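Local coordinates for protein leucine aminopeptidase (Legionella pneumophila, PDB 5GNE) that probably removes amino acids from the N-termini of peptides as a zinc-dependent aminopeptidase of family M28, at residues Glu62-Gln67 with Thr322-Lys327; Thr122-Arg127 with Gly134-Gln139; Ser316-Trp321 with Thr328-Ala333. All coordinates share one frame; numbering follows the deposited sequence.

Contact 1 of 3, residues Glu62-Gln67 with Thr322-Lys327; sequences EPYIQQ and TNEGFK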
ATOM      1  N   GLU A  62       8.148   3.523  15.230  1.00 31.28           N
ATOM      2  CA  GLU A  62       8.851   4.798  15.098  1.00 39.86           C
ATOM      3  C   GLU A  62       8.045   5.949  14.483  1.00 40.15           C
ATOM      4  O   GLU A  62       8.133   7.065  14.962  1.00 50.89           O
ATOM      5  CB  GLU A  62      10.157   4.615  14.326  1.00 42.32           C
ATOM      6  CG  GLU A  62      11.056   5.829  14.461  1.00 77.61           C
ATOM      7  CD  GLU A  62      12.408   5.649  13.791  1.00109.10           C
ATOM      8  OE1 GLU A  62      12.597   6.108  12.641  1.00117.59           O
ATOM      9  OE2 GLU A  62      13.302   5.076  14.445  1.00117.30           O
ATOM     10  N   PRO A  63       7.261   5.697  13.422  1.00 47.95           N
ATOM     11  CA  PRO A  63       6.535   6.868  12.917  1.00 40.67           C
ATOM     12  C   PRO A  63       5.530   7.419  13.924  1.00 37.13           C
ATOM     13  O   PRO A  63       5.165   8.564  13.799  1.00 45.09           O
ATOM     14  CB  PRO A  63       5.798   6.321  11.688  1.00 39.99           C
ATOM     15  CG  PRO A  63       6.629   5.159  11.247  1.00 38.95           C
ATOM     16  CD  PRO A  63       7.109   4.535  12.522  1.00 36.00           C
ATOM     17  N   TYR A  64       5.088   6.628  14.893  1.00 33.28           N
ATOM     18  CA  TYR A  64       4.122   7.129  15.862  1.00 33.74           C
ATOM     19  C   TYR A  64       4.775   7.836  17.061  1.00 40.22           C
ATOM     20  O   TYR A  64       4.161   8.711  17.685  1.00 51.24           O
ATOM     21  CB  TYR A  64       3.215   5.985  16.370  1.00 34.58           C
ATOM     22  CG  TYR A  64       2.404   5.286  15.278  1.00 44.52           C
ATOM     23  CD1 TYR A  64       1.128   5.715  14.961  1.00 33.20           C
ATOM     24  CD2 TYR A  64       2.932   4.215  14.553  1.00 43.78           C
ATOM     25  CE1 TYR A  64       0.395   5.089  13.995  1.00 36.48           C
ATOM     26  CE2 TYR A  64       2.197   3.573  13.568  1.00 35.03           C
ATOM     27  CZ  TYR A  64       0.927   4.019  13.295  1.00 43.82           C
ATOM     28  OH  TYR A  64       0.181   3.407  12.310  1.00 52.82           O
ATOM     29  N   ILE A  65       6.015   7.485  17.379  1.00 33.39           N
ATOM     30  CA  ILE A  65       6.642   7.980  18.599  1.00 40.14           C
ATOM     31  C   ILE A  65       7.989   8.680  18.386  1.00 46.64           C
ATOM     32  O   ILE A  65       8.504   9.321  19.311  1.00 55.95           O
ATOM     33  CB  ILE A  65       6.834   6.841  19.606  1.00 38.80           C
ATOM     34  CG1 ILE A  65       7.722   5.735  19.039  1.00 34.76           C
ATOM     35  CG2 ILE A  65       5.508   6.270  19.999  1.00 32.09           C
ATOM     36  CD1 ILE A  65       7.932   4.623  20.039  1.00 34.38           C
ATOM     37  N   GLN A  66       8.540   8.564  17.179  1.00 49.69           N
ATOM     38  CA  GLN A  66       9.718   9.345  16.755  1.00 60.72           C
ATOM     39  C   GLN A  66      10.801   9.564  17.788  1.00 61.98           C
ATOM     40  O   GLN A  66      11.006  10.740  18.098  1.00 79.70           O
ATOM     41  CB  GLN A  66       9.343  10.781  16.322  1.00 74.21           C
ATOM     42  CG  GLN A  66       8.258  10.982  15.289  1.00 88.54           C
ATOM     43  CD  GLN A  66       6.905  11.313  15.923  1.00 91.48           C
ATOM     44  OE1 GLN A  66       6.678  11.075  17.110  1.00 92.36           O
ATOM     45  NE2 GLN A  66       5.996  11.852  15.118  1.00 91.81           N
ATOM     46  N   GLN A  67      11.441   8.531  18.353  1.00 59.81           N
ATOM     47  CA  GLN A  67      12.669   8.742  19.152  1.00 69.90           C
ATOM     48  C   GLN A  67      12.331   9.275  20.586  1.00 56.81           C
ATOM     49  O   GLN A  67      13.194   9.340  21.455  1.00 48.49           O
ATOM     50  CB  GLN A  67      13.578   9.720  18.343  1.00 70.08           C
ATOM     51  CG  GLN A  67      13.846   9.267  16.802  1.00 77.53           C
ATOM     52  CD  GLN A  67      14.319   7.843  16.552  1.00 91.22           C
ATOM     53  OE1 GLN A  67      15.536   7.608  16.486  1.00116.47           O
ATOM     54  NE2 GLN A  67      13.406   6.865  16.708  1.00 97.94           N
ATOM     55  N   THR A 322      -5.655   3.426   8.705  1.00 38.10           N
ATOM     56  CA  THR A 322      -6.777   3.222   9.592  1.00 42.24           C
ATOM     57  C   THR A 322      -6.361   3.495  11.045  1.00 46.95           C
ATOM     58  O   THR A 322      -7.161   3.990  11.818  1.00 40.44           O
ATOM     59  CB  THR A 322      -7.429   1.835   9.453  1.00 55.10           C
ATOM     60  OG1 THR A 322      -6.898   0.914  10.406  1.00 70.22           O
ATOM     61  CG2 THR A 322      -7.234   1.311   8.083  1.00 35.83           C
ATOM     62  N   ASN A 323      -5.118   3.198  11.415  1.00 46.80           N
ATOM     63  CA  ASN A 323      -4.661   3.537  12.767  1.00 43.64           C
ATOM     64  C   ASN A 323      -4.756   5.017  13.076  1.00 47.50           C
ATOM     65  O   ASN A 323      -4.856   5.383  14.240  1.00 48.28           O
ATOM     66  CB  ASN A 323      -3.207   3.111  12.988  1.00 38.82           C
ATOM     67  CG  ASN A 323      -3.086   1.654  13.304  1.00 37.68           C
ATOM     68  OD1 ASN A 323      -4.066   1.035  13.617  1.00 42.73           O
ATOM     69  ND2 ASN A 323      -1.887   1.103  13.224  1.00 35.90           N
ATOM     70  N   GLU A 324      -4.770   5.861  12.048  1.00 40.08           N
ATOM     71  CA  GLU A 324      -4.804   7.303  12.269  1.00 35.84           C
ATOM     72  C   GLU A 324      -6.143   7.913  11.914  1.00 45.31           C
ATOM     73  O   GLU A 324      -6.247   9.127  11.707  1.00 45.78           O
ATOM     74  CB  GLU A 324      -3.698   8.000  11.464  1.00 37.74           C
ATOM     75  CG  GLU A 324      -2.301   7.670  11.930  1.00 51.31           C
ATOM     76  CD  GLU A 324      -1.939   8.304  13.282  1.00 59.09           C
ATOM     77  OE1 GLU A 324      -2.818   8.865  13.962  1.00 49.83           O
ATOM     78  OE2 GLU A 324      -0.748   8.254  13.655  1.00 64.93           O
ATOM     79  N   GLY A 325      -7.174   7.072  11.857  1.00 43.91           N
ATOM     80  CA  GLY A 325      -8.530   7.539  11.619  1.00 34.46           C
ATOM     81  C   GLY A 325      -8.921   7.777  10.171  1.00 40.30           C
ATOM     82  O   GLY A 325      -9.961   8.357   9.911  1.00 45.89           O
ATOM     83  N   PHE A 326      -8.111   7.336   9.217  1.00 34.47           N
ATOM     84  CA  PHE A 326      -8.495   7.483   7.822  1.00 42.56           C
ATOM     85  C   PHE A 326      -9.240   6.285   7.281  1.00 40.47           C
ATOM     86  O   PHE A 326      -8.961   5.162   7.676  1.00 56.00           O
ATOM     87  CB  PHE A 326      -7.280   7.731   6.962  1.00 40.99           C
ATOM     88  CG  PHE A 326      -6.527   8.972   7.329  1.00 39.89           C
ATOM     89  CD1 PHE A 326      -6.908  10.196   6.836  1.00 41.30           C
ATOM     90  CD2 PHE A 326      -5.407   8.895   8.118  1.00 45.41           C
ATOM     91  CE1 PHE A 326      -6.188  11.323   7.134  1.00 44.53           C
ATOM     92  CE2 PHE A 326      -4.677  10.021   8.421  1.00 49.21           C
ATOM     93  CZ  PHE A 326      -5.073  11.245   7.931  1.00 44.83           C
ATOM     94  N   LYS A 327     -10.201   6.531   6.391  1.00 48.25           N
ATOM     95  CA  LYS A 327     -10.984   5.459   5.770  1.00 40.89           C
ATOM     96  C   LYS A 327     -10.225   4.770   4.653  1.00 41.39           C
ATOM     97  O   LYS A 327      -9.645   5.389   3.781  1.00 54.90           O
ATOM     98  CB  LYS A 327     -12.311   5.993   5.257  1.00 41.50           C
ATOM     99  CG  LYS A 327     -13.256   6.393   6.391  1.00 48.37           C
ATOM    100  CD  LYS A 327     -14.524   7.013   5.847  1.00 53.09           C
ATOM    101  CE  LYS A 327     -15.531   7.293   6.930  1.00 52.54           C
ATOM    102  NZ  LYS A 327     -16.850   7.561   6.310  1.00 60.06           N
TER

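Contact 2 of 3, residues Thr122-Arg127 with Gly134-Gln139; sequences TSYINR and GVEAAQ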
ATOM      1  N   THR A 122      10.613  -5.238 -12.149  1.00 57.73           N
ATOM      2  CA  THR A 122      10.988  -6.604 -11.899  1.00 63.47           C
ATOM      3  C   THR A 122      12.368  -6.931 -12.494  1.00 65.65           C
ATOM      4  O   THR A 122      12.921  -7.997 -12.233  1.00 56.87           O
ATOM      5  CB  THR A 122       9.925  -7.543 -12.462  1.00 67.58           C
ATOM      6  OG1 THR A 122       9.933  -8.755 -11.707  1.00 89.40           O
ATOM      7  CG2 THR A 122      10.200  -7.849 -13.939  1.00 57.29           C
ATOM      8  N   SER A 123      12.923  -6.015 -13.286  1.00 61.24           N
ATOM      9  CA  SER A 123      14.248  -6.235 -13.854  1.00 64.98           C
ATOM     10  C   SER A 123      15.337  -5.888 -12.830  1.00 65.01           C
ATOM     11  O   SER A 123      16.473  -6.339 -12.956  1.00 74.30           O
ATOM     12  CB  SER A 123      14.438  -5.439 -15.147  1.00 71.37           C
ATOM     13  OG  SER A 123      14.740  -4.082 -14.883  1.00 90.48           O
ATOM     14  N   TYR A 124      15.002  -5.068 -11.832  1.00 60.66           N
ATOM     15  CA  TYR A 124      15.925  -4.812 -10.715  1.00 65.03           C
ATOM     16  C   TYR A 124      16.241  -6.108  -9.986  1.00 62.23           C
ATOM     17  O   TYR A 124      15.384  -6.984  -9.869  1.00 67.91           O
ATOM     18  CB  TYR A 124      15.343  -3.819  -9.708  1.00 68.26           C
ATOM     19  CG  TYR A 124      15.173  -2.401 -10.198  1.00 65.54           C
ATOM     20  CD1 TYR A 124      16.273  -1.561 -10.373  1.00 58.81           C
ATOM     21  CD2 TYR A 124      13.905  -1.890 -10.452  1.00 70.42           C
ATOM     22  CE1 TYR A 124      16.105  -0.249 -10.802  1.00 61.98           C
ATOM     23  CE2 TYR A 124      13.725  -0.591 -10.880  1.00 66.44           C
ATOM     24  CZ  TYR A 124      14.822   0.229 -11.052  1.00 66.13           C
ATOM     25  OH  TYR A 124      14.632   1.528 -11.480  1.00 69.14           O
ATOM     26  N   ILE A 125      17.474  -6.239  -9.513  1.00 67.14           N
ATOM     27  CA  ILE A 125      17.850  -7.413  -8.729  1.00 73.93           C
ATOM     28  C   ILE A 125      16.937  -7.540  -7.493  1.00 66.44           C
ATOM     29  O   ILE A 125      16.422  -8.621  -7.187  1.00 69.99           O
ATOM     30  CB  ILE A 125      19.355  -7.374  -8.318  1.00 70.52           C
ATOM     31  CG1 ILE A 125      19.706  -8.586  -7.450  1.00 69.99           C
ATOM     32  CG2 ILE A 125      19.719  -6.058  -7.627  1.00 62.31           C
ATOM     33  CD1 ILE A 125      19.554  -9.915  -8.181  1.00 61.09           C
ATOM     34  N   ASN A 126      16.736  -6.422  -6.804  1.00 56.79           N
ATOM     35  CA  ASN A 126      15.698  -6.285  -5.795  1.00 47.52           C
ATOM     36  C   ASN A 126      15.342  -4.807  -5.743  1.00 50.85           C
ATOM     37  O   ASN A 126      15.989  -4.004  -6.407  1.00 63.07           O
ATOM     38  CB  ASN A 126      16.180  -6.790  -4.429  1.00 57.21           C
ATOM     39  CG  ASN A 126      17.418  -6.033  -3.913  1.00 56.84           C
ATOM     40  OD1 ASN A 126      17.387  -4.808  -3.756  1.00 50.31           O
ATOM     41  ND2 ASN A 126      18.504  -6.764  -3.648  1.00 52.56           N
ATOM     42  N   ARG A 127      14.301  -4.461  -4.989  1.00 52.20           N
ATOM     43  CA  ARG A 127      13.929  -3.085  -4.681  1.00 46.10           C
ATOM     44  C   ARG A 127      13.918  -2.877  -3.148  1.00 62.87           C
ATOM     45  O   ARG A 127      13.002  -2.260  -2.589  1.00 57.41           O
ATOM     46  CB  ARG A 127      12.559  -2.757  -5.276  1.00 42.24           C
ATOM     47  CG  ARG A 127      12.438  -2.834  -6.777  1.00 42.47           C
ATOM     48  CD  ARG A 127      10.986  -2.636  -7.220  1.00 47.59           C
ATOM     49  NE  ARG A 127      10.384  -3.925  -7.560  1.00 56.19           N
ATOM     50  CZ  ARG A 127       9.351  -4.471  -6.934  1.00 51.30           C
ATOM     51  NH1 ARG A 127       8.749  -3.849  -5.948  1.00 65.96           N
ATOM     52  NH2 ARG A 127       8.899  -5.641  -7.319  1.00 65.57           N
ATOM     53  N   GLY A 134      16.856  -0.340  -4.719  1.00 64.35           N
ATOM     54  CA  GLY A 134      15.670   0.088  -3.996  1.00 51.89           C
ATOM     55  C   GLY A 134      15.460   1.593  -4.043  1.00 49.74           C
ATOM     56  O   GLY A 134      14.337   2.065  -4.173  1.00 54.14           O
ATOM     57  N   VAL A 135      16.548   2.350  -3.964  1.00 49.41           N
ATOM     58  CA  VAL A 135      16.490   3.801  -4.083  1.00 53.36           C
ATOM     59  C   VAL A 135      16.139   4.216  -5.515  1.00 54.31           C
ATOM     60  O   VAL A 135      15.318   5.106  -5.730  1.00 67.59           O
ATOM     61  CB  VAL A 135      17.830   4.446  -3.650  1.00 57.61           C
ATOM     62  CG1 VAL A 135      17.860   5.934  -3.987  1.00 45.83           C
ATOM     63  CG2 VAL A 135      18.085   4.184  -2.158  1.00 47.56           C
ATOM     64  N   GLU A 136      16.760   3.576  -6.494  1.00 53.96           N
ATOM     65  CA  GLU A 136      16.464   3.873  -7.889  1.00 62.44           C
ATOM     66  C   GLU A 136      15.005   3.689  -8.210  1.00 66.78           C
ATOM     67  O   GLU A 136      14.405   4.531  -8.894  1.00 62.79           O
ATOM     68  CB  GLU A 136      17.300   2.991  -8.816  1.00 66.05           C
ATOM     69  CG  GLU A 136      18.723   3.426  -8.891  1.00 68.48           C
ATOM     70  CD  GLU A 136      19.665   2.380  -9.447  1.00 85.28           C
ATOM     71  OE1 GLU A 136      19.184   1.319  -9.884  1.00 95.66           O
ATOM     72  OE2 GLU A 136      20.895   2.626  -9.452  1.00 86.10           O
ATOM     73  N   ALA A 137      14.420   2.614  -7.683  1.00 57.73           N
ATOM     74  CA  ALA A 137      13.027   2.330  -7.995  1.00 51.50           C
ATOM     75  C   ALA A 137      12.161   3.512  -7.569  1.00 50.86           C
ATOM     76  O   ALA A 137      11.305   3.980  -8.335  1.00 53.42           O
ATOM     77  CB  ALA A 137      12.581   1.035  -7.345  1.00 47.12           C
ATOM     78  N   ALA A 138      12.456   4.060  -6.399  1.00 43.97           N
ATOM     79  CA  ALA A 138      11.693   5.190  -5.892  1.00 41.99           C
ATOM     80  C   ALA A 138      11.910   6.397  -6.792  1.00 48.00           C
ATOM     81  O   ALA A 138      10.955   7.062  -7.184  1.00 50.22           O
ATOM     82  CB  ALA A 138      12.077   5.501  -4.458  1.00 35.48           C
ATOM     83  N   GLN A 139      13.165   6.672  -7.133  1.00 55.99           N
ATOM     84  CA  GLN A 139      13.463   7.812  -8.007  1.00 61.59           C
ATOM     85  C   GLN A 139      12.807   7.660  -9.360  1.00 54.83           C
ATOM     86  O   GLN A 139      12.278   8.621  -9.915  1.00 63.07           O
ATOM     87  CB  GLN A 139      14.971   8.008  -8.171  1.00 53.86           C
ATOM     88  CG  GLN A 139      15.636   8.347  -6.867  1.00 57.77           C
ATOM     89  CD  GLN A 139      17.132   8.324  -6.943  1.00 66.69           C
ATOM     90  OE1 GLN A 139      17.723   7.489  -7.626  1.00 78.61           O
ATOM     91  NE2 GLN A 139      17.767   9.247  -6.233  1.00 71.27           N
TER

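Contact 3 of 3, residues Ser316-Trp321 with Thr328-Ala333; sequences SDHVNW and TTYPSA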
ATOM      1  N   SER A 316      -0.621  -4.641   5.808  1.00 39.06           N
ATOM      2  CA  SER A 316      -0.100  -3.839   4.723  1.00 35.90           C
ATOM      3  C   SER A 316      -0.321  -2.371   5.023  1.00 33.29           C
ATOM      4  O   SER A 316      -0.880  -2.036   6.072  1.00 41.05           O
ATOM      5  CB  SER A 316      -0.766  -4.237   3.405  1.00 37.92           C
ATOM      6  OG  SER A 316      -0.069  -3.676   2.308  1.00 46.21           O
ATOM      7  N   ASP A 317       0.071  -1.496   4.099  1.00 34.55           N
ATOM      8  CA  ASP A 317       0.167  -0.072   4.421  1.00 33.08           C
ATOM      9  C   ASP A 317      -1.155   0.562   4.850  1.00 41.79           C
ATOM     10  O   ASP A 317      -1.150   1.553   5.576  1.00 37.01           O
ATOM     11  CB  ASP A 317       0.762   0.686   3.235  1.00 31.50           C
ATOM     12  CG  ASP A 317       2.158   0.186   2.893  1.00 39.22           C
ATOM     13  OD1 ASP A 317       3.035   0.324   3.763  1.00 37.35           O
ATOM     14  OD2 ASP A 317       2.380  -0.347   1.768  1.00 37.04           O
ATOM     15  N   HIS A 318      -2.276  -0.003   4.395  1.00 39.82           N
ATOM     16  CA  HIS A 318      -3.591   0.492   4.777  1.00 36.06           C
ATOM     17  C   HIS A 318      -3.725   0.617   6.296  1.00 34.20           C
ATOM     18  O   HIS A 318      -4.353   1.554   6.789  1.00 35.02           O
ATOM     19  CB  HIS A 318      -4.696  -0.406   4.207  1.00 36.40           C
ATOM     20  CG  HIS A 318      -4.698  -1.792   4.758  1.00 36.99           C
ATOM     21  ND1 HIS A 318      -3.670  -2.684   4.532  1.00 40.52           N
ATOM     22  CD2 HIS A 318      -5.594  -2.440   5.539  1.00 36.46           C
ATOM     23  CE1 HIS A 318      -3.932  -3.825   5.147  1.00 33.84           C
ATOM     24  NE2 HIS A 318      -5.094  -3.702   5.765  1.00 41.59           N
ATOM     25  N   VAL A 319      -3.066  -0.286   7.010  1.00 33.54           N
ATOM     26  CA  VAL A 319      -3.047  -0.310   8.477  1.00 34.22           C
ATOM     27  C   VAL A 319      -2.589   1.015   9.083  1.00 36.08           C
ATOM     28  O   VAL A 319      -3.150   1.470  10.080  1.00 38.99           O
ATOM     29  CB  VAL A 319      -2.170  -1.489   8.975  1.00 44.91           C
ATOM     30  CG1 VAL A 319      -1.775  -1.343  10.429  1.00 29.30           C
ATOM     31  CG2 VAL A 319      -2.929  -2.802   8.758  1.00 29.62           C
ATOM     32  N   ASN A 320      -1.567   1.633   8.515  1.00 31.05           N
ATOM     33  CA  ASN A 320      -1.142   2.937   9.021  1.00 42.42           C
ATOM     34  C   ASN A 320      -2.209   4.027   8.833  1.00 52.35           C
ATOM     35  O   ASN A 320      -2.401   4.892   9.700  1.00 50.87           O
ATOM     36  CB  ASN A 320       0.174   3.334   8.396  1.00 26.57           C
ATOM     37  CG  ASN A 320       1.343   2.569   8.999  1.00 33.88           C
ATOM     38  OD1 ASN A 320       1.436   2.435  10.216  1.00 33.26           O
ATOM     39  ND2 ASN A 320       2.217   2.027   8.150  1.00 34.71           N
ATOM     40  N   TRP A 321      -2.932   3.972   7.723  1.00 39.27           N
ATOM     41  CA  TRP A 321      -4.030   4.908   7.558  1.00 33.43           C
ATOM     42  C   TRP A 321      -5.168   4.662   8.578  1.00 43.36           C
ATOM     43  O   TRP A 321      -5.630   5.608   9.224  1.00 40.32           O
ATOM     44  CB  TRP A 321      -4.575   4.852   6.114  1.00 30.52           C
ATOM     45  CG  TRP A 321      -3.611   5.383   5.093  1.00 36.83           C
ATOM     46  CD1 TRP A 321      -2.750   4.648   4.339  1.00 30.96           C
ATOM     47  CD2 TRP A 321      -3.365   6.776   4.742  1.00 34.70           C
ATOM     48  NE1 TRP A 321      -1.992   5.485   3.519  1.00 31.06           N
ATOM     49  CE2 TRP A 321      -2.355   6.786   3.742  1.00 26.72           C
ATOM     50  CE3 TRP A 321      -3.915   7.996   5.157  1.00 31.02           C
ATOM     51  CZ2 TRP A 321      -1.875   7.966   3.160  1.00 25.81           C
ATOM     52  CZ3 TRP A 321      -3.431   9.194   4.570  1.00 33.56           C
ATOM     53  CH2 TRP A 321      -2.423   9.162   3.589  1.00 36.92           C
ATOM     54  N   THR A 328     -10.311   3.462   4.653  1.00 40.62           N
ATOM     55  CA  THR A 328      -9.395   2.616   3.942  1.00 34.99           C
ATOM     56  C   THR A 328     -10.108   1.478   3.247  1.00 39.44           C
ATOM     57  O   THR A 328     -11.030   0.905   3.793  1.00 53.57           O
ATOM     58  CB  THR A 328      -8.359   2.099   4.956  1.00 44.09           C
ATOM     59  OG1 THR A 328      -7.205   2.956   4.942  1.00 45.46           O
ATOM     60  CG2 THR A 328      -7.946   0.703   4.702  1.00 49.41           C
ATOM     61  N   THR A 329      -9.699   1.170   2.025  1.00 40.60           N
ATOM     62  CA  THR A 329     -10.157  -0.052   1.365  1.00 35.11           C
ATOM     63  C   THR A 329      -8.986  -0.758   0.670  1.00 37.61           C
ATOM     64  O   THR A 329      -8.046  -0.106   0.206  1.00 38.69           O
ATOM     65  CB  THR A 329     -11.275   0.236   0.345  1.00 37.81           C
ATOM     66  OG1 THR A 329     -11.720  -1.002  -0.218  1.00 43.94           O
ATOM     67  CG2 THR A 329     -10.779   1.110  -0.785  1.00 32.68           C
ATOM     68  N   TYR A 330      -9.036  -2.082   0.607  1.00 35.15           N
ATOM     69  CA  TYR A 330      -7.912  -2.877   0.105  1.00 39.88           C
ATOM     70  C   TYR A 330      -8.367  -4.052  -0.778  1.00 45.16           C
ATOM     71  O   TYR A 330      -8.672  -5.129  -0.276  1.00 50.90           O
ATOM     72  CB  TYR A 330      -7.058  -3.359   1.302  1.00 37.81           C
ATOM     73  CG  TYR A 330      -5.842  -4.241   1.012  1.00 35.48           C
ATOM     74  CD1 TYR A 330      -5.314  -4.398  -0.273  1.00 39.90           C
ATOM     75  CD2 TYR A 330      -5.219  -4.914   2.047  1.00 41.86           C
ATOM     76  CE1 TYR A 330      -4.217  -5.227  -0.501  1.00 34.07           C
ATOM     77  CE2 TYR A 330      -4.125  -5.733   1.831  1.00 31.93           C
ATOM     78  CZ  TYR A 330      -3.636  -5.888   0.562  1.00 36.29           C
ATOM     79  OH  TYR A 330      -2.537  -6.695   0.385  1.00 42.47           O
ATOM     80  N   PRO A 331      -8.447  -3.839  -2.104  1.00 46.24           N
ATOM     81  CA  PRO A 331      -8.726  -4.972  -3.008  1.00 39.45           C
ATOM     82  C   PRO A 331      -7.474  -5.840  -3.222  1.00 43.19           C
ATOM     83  O   PRO A 331      -6.376  -5.303  -3.420  1.00 42.23           O
ATOM     84  CB  PRO A 331      -9.162  -4.284  -4.307  1.00 35.08           C
ATOM     85  CG  PRO A 331      -8.408  -2.974  -4.298  1.00 31.88           C
ATOM     86  CD  PRO A 331      -8.329  -2.558  -2.835  1.00 34.39           C
ATOM     87  N   SER A 332      -7.633  -7.161  -3.205  1.00 47.12           N
ATOM     88  CA  SER A 332      -6.492  -8.059  -3.352  1.00 48.23           C
ATOM     89  C   SER A 332      -6.666  -9.181  -4.408  1.00 56.55           C
ATOM     90  O   SER A 332      -7.753  -9.720  -4.603  1.00 53.80           O
ATOM     91  CB  SER A 332      -6.186  -8.666  -1.991  1.00 59.57           C
ATOM     92  OG  SER A 332      -5.024  -9.452  -2.046  1.00 76.89           O
ATOM     93  N   ALA A 333      -5.558  -9.534  -5.058  1.00 51.81           N
ATOM     94  CA  ALA A 333      -5.506 -10.584  -6.074  1.00 54.85           C
ATOM     95  C   ALA A 333      -5.900 -11.982  -5.584  1.00 59.20           C
ATOM     96  O   ALA A 333      -6.464 -12.762  -6.345  1.00 54.02           O
ATOM     97  CB  ALA A 333      -4.098 -10.632  -6.693  1.00 50.20           C
TER

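Contact 1 of 3, residues Glu62-Gln67 with Thr322-Lys327
Tyr64 reaches out from the short helix 62-65 and is the one side chain of residues 62-67 to meet residues 322-327, where Asn323 and Glu324 receive it. The firm end is the phenol oxygen. Asn323 ND2 donates to Tyr64 OH over 3.2 Å, with an N-H...O angle of 162° and the oxygen lying in the amide plane. Ring and amide planes are turned 63° apart, and Asn323 CB also comes within 3.5 Å of Tyr64 OH. The same hydroxyl is hydrogen-bonded to Asn320 OD1, one turn earlier on helix 318-323, so two asparagines of that helix grip one oxygen. The CB of Tyr64 already points toward residues 322-327, and the ring continues that way.

The receiving end is the C-terminus of helix 318-323, closed by a Schellman motif: Phe326 N returns to Trp321 O, Gly325 N bonds Thr322 O at 3.1 Å, and Gly325 takes the positive phi of the C-prime position. Glu324 stands just before that glycine.

Further back along the ring the contact is looser. Glu324 OE2 lies 3.4 Å from Tyr64 CE1, its carboxylate plane only 21° from the ring plane, and the two side chains run past each other in opposite directions. This is contact without a hydrogen bond; Glu324 OE2 takes its hydrogen bond from Gln250 NE2 of helix 243-254, while Leu82 touches Tyr64. On the solvent side the chain leaves helix 62-65 at Gln66 with positive phi, and Gln66, Gln67 and Gly325 are exposed.

Contact 2 of 3, residues Thr122-Arg127 with Gly134-Gln139
Tyr124 and Arg127 lay their side chains on Ala137, closing the loop that links helix 111-123 to helix 132-151 and turns the chain back on itself. The methyl Ala137 CB stands 4.1 Å from Tyr124 CE2 and 3.9 Å from Arg127 CG, with Arg127 CD almost as near, so an aromatic ring and the aliphatic part of an arginine share one small alanine. The phenol end of Tyr124 lies against the helix backbone, its OH 3.9 Å from Ala137 CA. On the other side of the ring Glu136 comes to the edge: Glu136 OE1 sits near the ring plane, 3.6 Å from Tyr124 CE1, with carboxylate and ring planes 43° apart. At the mouth of the loop the backbones themselves meet, Arg127 C lying 3.5 Å from Gly134 CA; a glycine brings no side chain into this close approach.

The next shell surrounds these groups. Glu136 OE2 forms a salt bridge with Arg132, and Trp140 and Thr133 touch Tyr124. Asn126, the residue before Arg127, ties the loop together through its amide: OD1 accepts from Ser128 N and is also hydrogen-bonded to Ser131 OG, while ND2 donates to Gly197 O.

In Arg127 a bend at chi3 (-102°) leads the guanidinium away from helix 132-151 toward the metal centre, about 8 Å from side chain to a bound zinc ion and about 6 Å from the side chains of the zinc ligands His191 and Asp204. Main-chain oxygens receive it there: Arg127 NH1 donates to Ile192 O, and Arg127 NH2 donates to both Pro200 O and Gly201 O.

Contact 3 of 3, residues Ser316-Trp321 with Thr328-Ala333
Ser316 OG is gripped twice, hydrogen-bonded to Asp266 OD2 and to Gln264 NE2, and Asp266 is a zinc ligand. Ser316 thus belongs to the second shell of the metal site, while its CB packs 4.0 Å from Tyr330 CE2. Tyr330 OH in turn is hydrogen-bonded to Asp266 O, so two touching side chains hold the same aspartate, one at its carboxylate and one at its main chain.

His318 packs beside Tyr330. Tyr330 CD2 lies over one imidazole face, 3.5 Å from His318 CE1, and Val319 CG2 lies over the opposite face. The two rings are oblique, centroids 4.9 Å apart and planes at 48°. With CG between the backbone N and the carbonyl carbon (chi1 65°), His318 presents its ring edge to Thr328 CG2, which is 3.5 Å from His318 CB. Trp321, a turn beyond His318, brings its CB within 3.4 Å of Thr328 OG1; the indole NE1 is hydrogen-bonded to Tyr235 OH.

The contact lays helix 318-323 and the loop leading into it over strand 328-332 of the mixed central sheet, between its parallel neighbour 259-264 and its antiparallel neighbour 279-282.

How the contacts relate
Contacts 1 and 3 share helix 318-323 and touch: contact 3 packs this helix and the loop before it on the central sheet, whereas contact 1 meets its C-terminal end at the surface. Their segments alternate along the chain, and hydrogen bonds tie them together. Contact 2 touches neither; it is buried, packs the loop after helix 111-123 on helix 132-151 and lies about 22 Å, centre to centre, from contact 3. Chemistry follows place. The surface contact rests on a side-chain hydrogen bond, while the two buried ones pack apolar and aromatic groups, with Arg127 in contact 2 and Ser316 in contact 3 reaching toward the zinc region.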